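Local coordinates for glycosyl hydrolases family 31 family protein (Aspergillus niger, PDB 6DRU) that releases alpha-xylose from the non-reducing terminal glucose of xyloglucan oligosaccharides, as an alpha-xylosidase of glycoside hydrolase family 31, at residues A[290-295]-A[327-332]; A[342-347]-A[361-366]. All blocks are in the same frame, centred on the assembly; numbering follows the deposited sequence.

Contact 1 (A[290-295]-A[327-332]); sequences AHQGDW and SVADDS
Ser327 meets Gln292 through their side chains: its OG donates to Gln292 OE1 over 2.7 Å, tilted 16° from the amide's carbonyl plane. The glutamine reaches the hydroxyl because its chain is extended beyond CG (chi2 -179°), and its NE2 binds Trp357 O, so both ends of the amide are engaged. Ser327 O accepts from a water that bonds weakly to Gly293 N. At Val328, CG2 packs on Trp295 CH2 at 3.9 Å, while the indole NE1 is held by Trp325 O. Ala329 N then donates to Gln292 O, 2.8 Å away and nearly straight at the hydrogen, but from above the carbonyl plane. Strand 319-328 of the family 31 TIM barrel leads into a type I turn, Ala329 to Ser332, which packs against the type II turn His291 to Asp294 in the loop after strand 281-284. Asp331 lays its backbone O over the centre of one face of the His291 ring, 3.4 Å above the plane; its OD1 accepts from a water that also takes the Gln292 N-H. Ser332 OG donates to Asp294 OD1 at 2.9 Å, on the anti side, while Asp294 OD2 receives His291 ND1 on its syn side at 2.7 Å.

Contact 2 (A[342-347]-A[361-366]); sequences GLLSAT and YIRNYD
Leu343 starts the pairing with its carbonyl: Asp366 N donates to Leu343 O over 3.0 Å, with an N-H...O angle of 161°, although the donor stands above the carbonyl plane. The side chain of Leu343 packs on helices 335-340 and 370-385. Leu344 faces Tyr365 in a single backbone bridge, their CA atoms 4.2 Å apart. The CB bond of Leu344 points away from 361-366, yet both branches touch that segment: CD1 lies 4.0 Å from Arg363 CD, the two side chains crossing at about a right angle, and CD2 lies 4.0 Å from Tyr365 CA. Ser345 grips Asn364 O twice. Ser345 N donates to Asn364 O at 2.9 Å, nearly along the C=O axis but bent at the hydrogen (141°), whereas Ser345 OG, set between the backbone N and carbonyl carbon (chi1 67°), reaches Asn364 O at 2.8 Å from above the carbonyl plane. Ser345 O takes a hydrogen from a water that accepts from Arg363 NH1, in the guanidinium plane at its edge; Arg363 NH2 bonds Asn408 OD1 of the second subunit. With one residue supplying both donors to Asn364 O, the join depends mainly on main-chain carbonyls, the branches of Leu344 packing beside them.

In the fold
Contacts 1 and 2 lie 12 Å apart, centre to centre, and meet on neighbouring antiparallel strands of the barrel sheet, 319-328 and 360-364, where Val328 N probably hydrogen-bonds Arg363 O. Ile362 of 361-366 packs against contact 1, its CG2 3.5 Å from Gln292 OE1. Both are largely buried, but contact 1 has an exposed member, Asp331, whereas every touching residue of contact 2 is buried. Their chemistry also differs: both have bridging waters, but 290-295 with 327-332 adds two side-chain-to-side-chain hydrogen bonds between its turns, while in 342-347 with 361-366 the direct bonds all end on main-chain carbonyls. Each borders the second subunit, through Asp330 in one and Tyr361 and Arg363 in the other.

Contact 1 (A[290-295]-A[327-332])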
loop_
_atom_site.group_PDB
_atom_site.type_symbol
_atom_site.label_atom_id
_atom_site.label_comp_id
_atom_site.label_asym_id
_atom_site.label_seq_id
_atom_site.Cartn_x
_atom_site.Cartn_y
_atom_site.Cartn_z
ATOM N N ALA A 290 4.720 36.139 19.126
ATOM C CA ALA A 290 3.282 36.311 19.285
ATOM C C ALA A 290 2.518 35.076 18.820
ATOM O O ALA A 290 1.579 34.636 19.491
ATOM C CB ALA A 290 2.814 37.551 18.524
ATOM N N HIS A 291 2.907 34.507 17.680
ATOM C CA HIS A 291 2.255 33.325 17.138
ATOM C C HIS A 291 3.300 32.388 16.548
ATOM O O HIS A 291 4.378 32.820 16.130
ATOM C CB HIS A 291 1.220 33.690 16.063
ATOM C CG HIS A 291 0.314 34.818 16.450
ATOM N ND1 HIS A 291 0.511 36.112 16.013
ATOM C CD2 HIS A 291 -0.792 34.848 17.229
ATOM C CE1 HIS A 291 -0.436 36.889 16.508
ATOM N NE2 HIS A 291 -1.240 36.147 17.248
ATOM N N GLN A 292 2.965 31.099 16.516
ATOM C CA GLN A 292 3.824 30.100 15.887
ATOM C C GLN A 292 3.847 30.339 14.383
ATOM O O GLN A 292 2.824 30.190 13.706
ATOM C CB GLN A 292 3.324 28.693 16.201
ATOM C CG GLN A 292 3.509 28.263 17.639
ATOM C CD GLN A 292 3.013 26.851 17.879
ATOM O OE1 GLN A 292 3.708 25.878 17.588
ATOM N NE2 GLN A 292 1.800 26.734 18.405
ATOM N N GLY A 293 5.009 30.705 13.854
ATOM C CA GLY A 293 5.157 31.027 12.451
ATOM C C GLY A 293 5.397 32.494 12.180
ATOM O O GLY A 293 5.712 32.852 11.037
ATOM N N ASP A 294 5.247 33.356 13.188
ATOM C CA ASP A 294 5.534 34.775 13.001
ATOM C C ASP A 294 7.025 35.011 12.791
ATOM O O ASP A 294 7.414 35.890 12.013
ATOM C CB ASP A 294 5.024 35.575 14.199
ATOM C CG ASP A 294 3.521 35.785 14.163
ATOM O OD1 ASP A 294 2.872 35.294 13.215
ATOM O OD2 ASP A 294 2.987 36.442 15.083
ATOM N N TRP A 295 7.867 34.238 13.474
ATOM C CA TRP A 295 9.320 34.327 13.349
ATOM C C TRP A 295 9.798 35.757 13.598
ATOM O O TRP A 295 10.463 36.385 12.772
ATOM C CB TRP A 295 9.774 33.796 11.989
ATOM C CG TRP A 295 9.520 32.330 11.861
ATOM C CD1 TRP A 295 9.715 31.383 12.825
ATOM C CD2 TRP A 295 8.985 31.642 10.727
ATOM N NE1 TRP A 295 9.355 30.146 12.354
ATOM C CE2 TRP A 295 8.901 30.277 11.068
ATOM C CE3 TRP A 295 8.577 32.044 9.451
ATOM C CZ2 TRP A 295 8.427 29.314 10.182
ATOM C CZ3 TRP A 295 8.107 31.085 8.574
ATOM C CH2 TRP A 295 8.036 29.737 8.943
ATOM N N SER A 327 7.311 25.170 13.504
ATOM C CA SER A 327 5.864 25.028 13.490
ATOM C C SER A 327 5.191 26.325 13.061
ATOM O O SER A 327 5.659 27.428 13.363
ATOM C CB SER A 327 5.356 24.614 14.873
ATOM O OG SER A 327 5.807 25.513 15.868
ATOM N N VAL A 328 4.072 26.181 12.352
ATOM C CA VAL A 328 3.259 27.309 11.917
ATOM C C VAL A 328 1.815 27.033 12.301
ATOM O O VAL A 328 1.287 25.953 12.014
ATOM C CB VAL A 328 3.373 27.545 10.398
ATOM C CG1 VAL A 328 2.469 28.692 9.969
ATOM C CG2 VAL A 328 4.817 27.813 10.005
ATOM N N ALA A 329 1.180 28.006 12.945
ATOM C CA ALA A 329 -0.214 27.911 13.347
ATOM C C ALA A 329 -1.059 28.846 12.489
ATOM O O ALA A 329 -0.543 29.708 11.772
ATOM C CB ALA A 329 -0.377 28.240 14.836
ATOM N N ASP A 330 -2.380 28.672 12.577
ATOM C CA ASP A 330 -3.279 29.490 11.769
ATOM C C ASP A 330 -3.295 30.945 12.215
ATOM O O ASP A 330 -3.538 31.834 11.393
ATOM C CB ASP A 330 -4.694 28.910 11.788
ATOM C CG ASP A 330 -4.759 27.508 11.206
ATOM O OD1 ASP A 330 -5.823 26.864 11.324
ATOM O OD2 ASP A 330 -3.741 27.040 10.652
ATOM N N ASP A 331 -3.042 31.215 13.497
ATOM C CA ASP A 331 -3.036 32.598 13.963
ATOM C C ASP A 331 -1.820 33.379 13.482
ATOM O O ASP A 331 -1.772 34.598 13.685
ATOM C CB ASP A 331 -3.115 32.650 15.492
ATOM C CG ASP A 331 -2.179 31.662 16.165
ATOM O OD1 ASP A 331 -1.059 31.450 15.656
ATOM O OD2 ASP A 331 -2.563 31.110 17.218
ATOM N N SER A 332 -0.851 32.722 12.852
ATOM C CA SER A 332 0.354 33.406 12.411
ATOM C C SER A 332 0.039 34.403 11.301
ATOM O O SER A 332 -0.830 34.174 10.455
ATOM C CB SER A 332 1.392 32.402 11.918
ATOM O OG SER A 332 2.549 33.068 11.447
HETATM O O HOH W 1 0.619 30.583 17.570
HETATM O O HOH W 2 6.756 28.591 15.640
#

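Contact 2 (A[342-347]-A[361-366])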
loop_
_atom_site.group_PDB
_atom_site.type_symbol
_atom_site.label_atom_id
_atom_site.label_comp_id
_atom_site.label_asym_id
_atom_site.label_seq_id
_atom_site.Cartn_x
_atom_site.Cartn_y
_atom_site.Cartn_z
ATOM N N GLY A 342 2.593 27.000 -0.927
ATOM C CA GLY A 342 3.032 25.627 -0.733
ATOM C C GLY A 342 4.349 25.497 -0.002
ATOM O O GLY A 342 5.202 24.694 -0.400
ATOM N N LEU A 343 4.536 26.275 1.062
ATOM C CA LEU A 343 5.765 26.244 1.839
ATOM C C LEU A 343 5.618 25.455 3.132
ATOM O O LEU A 343 6.497 25.528 3.996
ATOM C CB LEU A 343 6.228 27.667 2.147
ATOM C CG LEU A 343 6.241 28.641 0.970
ATOM C CD1 LEU A 343 6.686 30.017 1.434
ATOM C CD2 LEU A 343 7.138 28.124 -0.144
ATOM N N LEU A 344 4.538 24.695 3.281
ATOM C CA LEU A 344 4.300 23.897 4.473
ATOM C C LEU A 344 4.225 22.424 4.104
ATOM O O LEU A 344 3.595 22.054 3.108
ATOM C CB LEU A 344 3.007 24.316 5.178
ATOM C CG LEU A 344 2.855 25.787 5.561
ATOM C CD1 LEU A 344 1.455 26.051 6.085
ATOM C CD2 LEU A 344 3.896 26.173 6.597
ATOM N N SER A 345 4.871 21.589 4.911
ATOM C CA SER A 345 4.642 20.160 4.821
ATOM C C SER A 345 3.242 19.837 5.335
ATOM O O SER A 345 2.577 20.662 5.969
ATOM C CB SER A 345 5.696 19.392 5.618
ATOM O OG SER A 345 5.560 19.637 7.007
ATOM N N ALA A 346 2.786 18.622 5.053
ATOM C CA ALA A 346 1.445 18.241 5.462
ATOM C C ALA A 346 1.339 16.727 5.518
ATOM O O ALA A 346 1.925 16.029 4.687
ATOM C CB ALA A 346 0.390 18.805 4.503
ATOM N N THR A 347 0.596 16.229 6.503
ATOM C CA THR A 347 0.169 14.841 6.464
ATOM C C THR A 347 -0.648 14.599 5.201
ATOM O O THR A 347 -1.357 15.484 4.713
ATOM C CB THR A 347 -0.644 14.491 7.711
ATOM O OG1 THR A 347 -1.762 15.381 7.818
ATOM C CG2 THR A 347 0.215 14.606 8.957
ATOM N N TYR A 361 -3.023 23.005 16.929
ATOM C CA TYR A 361 -2.440 22.064 15.986
ATOM C C TYR A 361 -1.755 22.828 14.861
ATOM O O TYR A 361 -2.275 23.834 14.369
ATOM C CB TYR A 361 -3.512 21.122 15.441
ATOM C CG TYR A 361 -4.035 20.164 16.489
ATOM C CD1 TYR A 361 -5.127 20.496 17.280
ATOM C CD2 TYR A 361 -3.420 18.936 16.702
ATOM C CE1 TYR A 361 -5.601 19.626 18.246
ATOM C CE2 TYR A 361 -3.886 18.060 17.668
ATOM C CZ TYR A 361 -4.976 18.411 18.435
ATOM O OH TYR A 361 -5.444 17.542 19.394
ATOM N N ILE A 362 -0.575 22.353 14.462
ATOM C CA ILE A 362 0.346 23.133 13.648
ATOM C C ILE A 362 0.794 22.323 12.435
ATOM O O ILE A 362 0.502 21.132 12.304
ATOM C CB ILE A 362 1.570 23.598 14.460
ATOM C CG1 ILE A 362 2.176 22.423 15.234
ATOM C CG2 ILE A 362 1.176 24.707 15.418
ATOM C CD1 ILE A 362 3.269 21.668 14.492
ATOM N N ARG A 363 1.520 23.002 11.547
ATOM C CA ARG A 363 2.163 22.394 10.390
ATOM C C ARG A 363 3.606 22.873 10.335
ATOM O O ARG A 363 3.868 24.070 10.486
ATOM C CB ARG A 363 1.442 22.763 9.087
ATOM C CG ARG A 363 -0.056 22.522 9.100
ATOM C CD ARG A 363 -0.782 23.542 8.231
ATOM N NE ARG A 363 -2.231 23.447 8.377
ATOM C CZ ARG A 363 -3.022 22.754 7.564
ATOM N NH1 ARG A 363 -2.508 22.095 6.533
ATOM N NH2 ARG A 363 -4.330 22.723 7.780
ATOM N N ASN A 364 4.537 21.946 10.123
ATOM C CA ASN A 364 5.939 22.312 9.978
ATOM C C ASN A 364 6.197 22.881 8.591
ATOM O O ASN A 364 5.678 22.377 7.591
ATOM C CB ASN A 364 6.842 21.102 10.214
ATOM C CG ASN A 364 7.239 20.942 11.666
ATOM O OD1 ASN A 364 6.562 21.438 12.567
ATOM N ND2 ASN A 364 8.347 20.249 11.902
ATOM N N TYR A 365 7.004 23.938 8.533
ATOM C CA TYR A 365 7.408 24.468 7.243
ATOM C C TYR A 365 8.318 23.464 6.538
ATOM O O TYR A 365 8.953 22.612 7.165
ATOM C CB TYR A 365 8.105 25.823 7.405
ATOM C CG TYR A 365 9.617 25.768 7.438
ATOM C CD1 TYR A 365 10.367 26.373 6.438
ATOM C CD2 TYR A 365 10.295 25.109 8.460
ATOM C CE1 TYR A 365 11.747 26.331 6.450
ATOM C CE2 TYR A 365 11.680 25.057 8.479
ATOM C CZ TYR A 365 12.399 25.672 7.470
ATOM O OH TYR A 365 13.774 25.632 7.478
ATOM N N ASP A 366 8.376 23.568 5.214
ATOM C CA ASP A 366 9.076 22.580 4.394
ATOM C C ASP A 366 10.510 23.042 4.170
ATOM O O ASP A 366 10.787 23.826 3.260
ATOM C CB ASP A 366 8.342 22.370 3.075
ATOM C CG ASP A 366 8.885 21.197 2.288
ATOM O OD1 ASP A 366 9.728 20.453 2.831
ATOM O OD2 ASP A 366 8.470 21.021 1.122
HETATM O O HOH W 3 0.233 21.892 5.623
#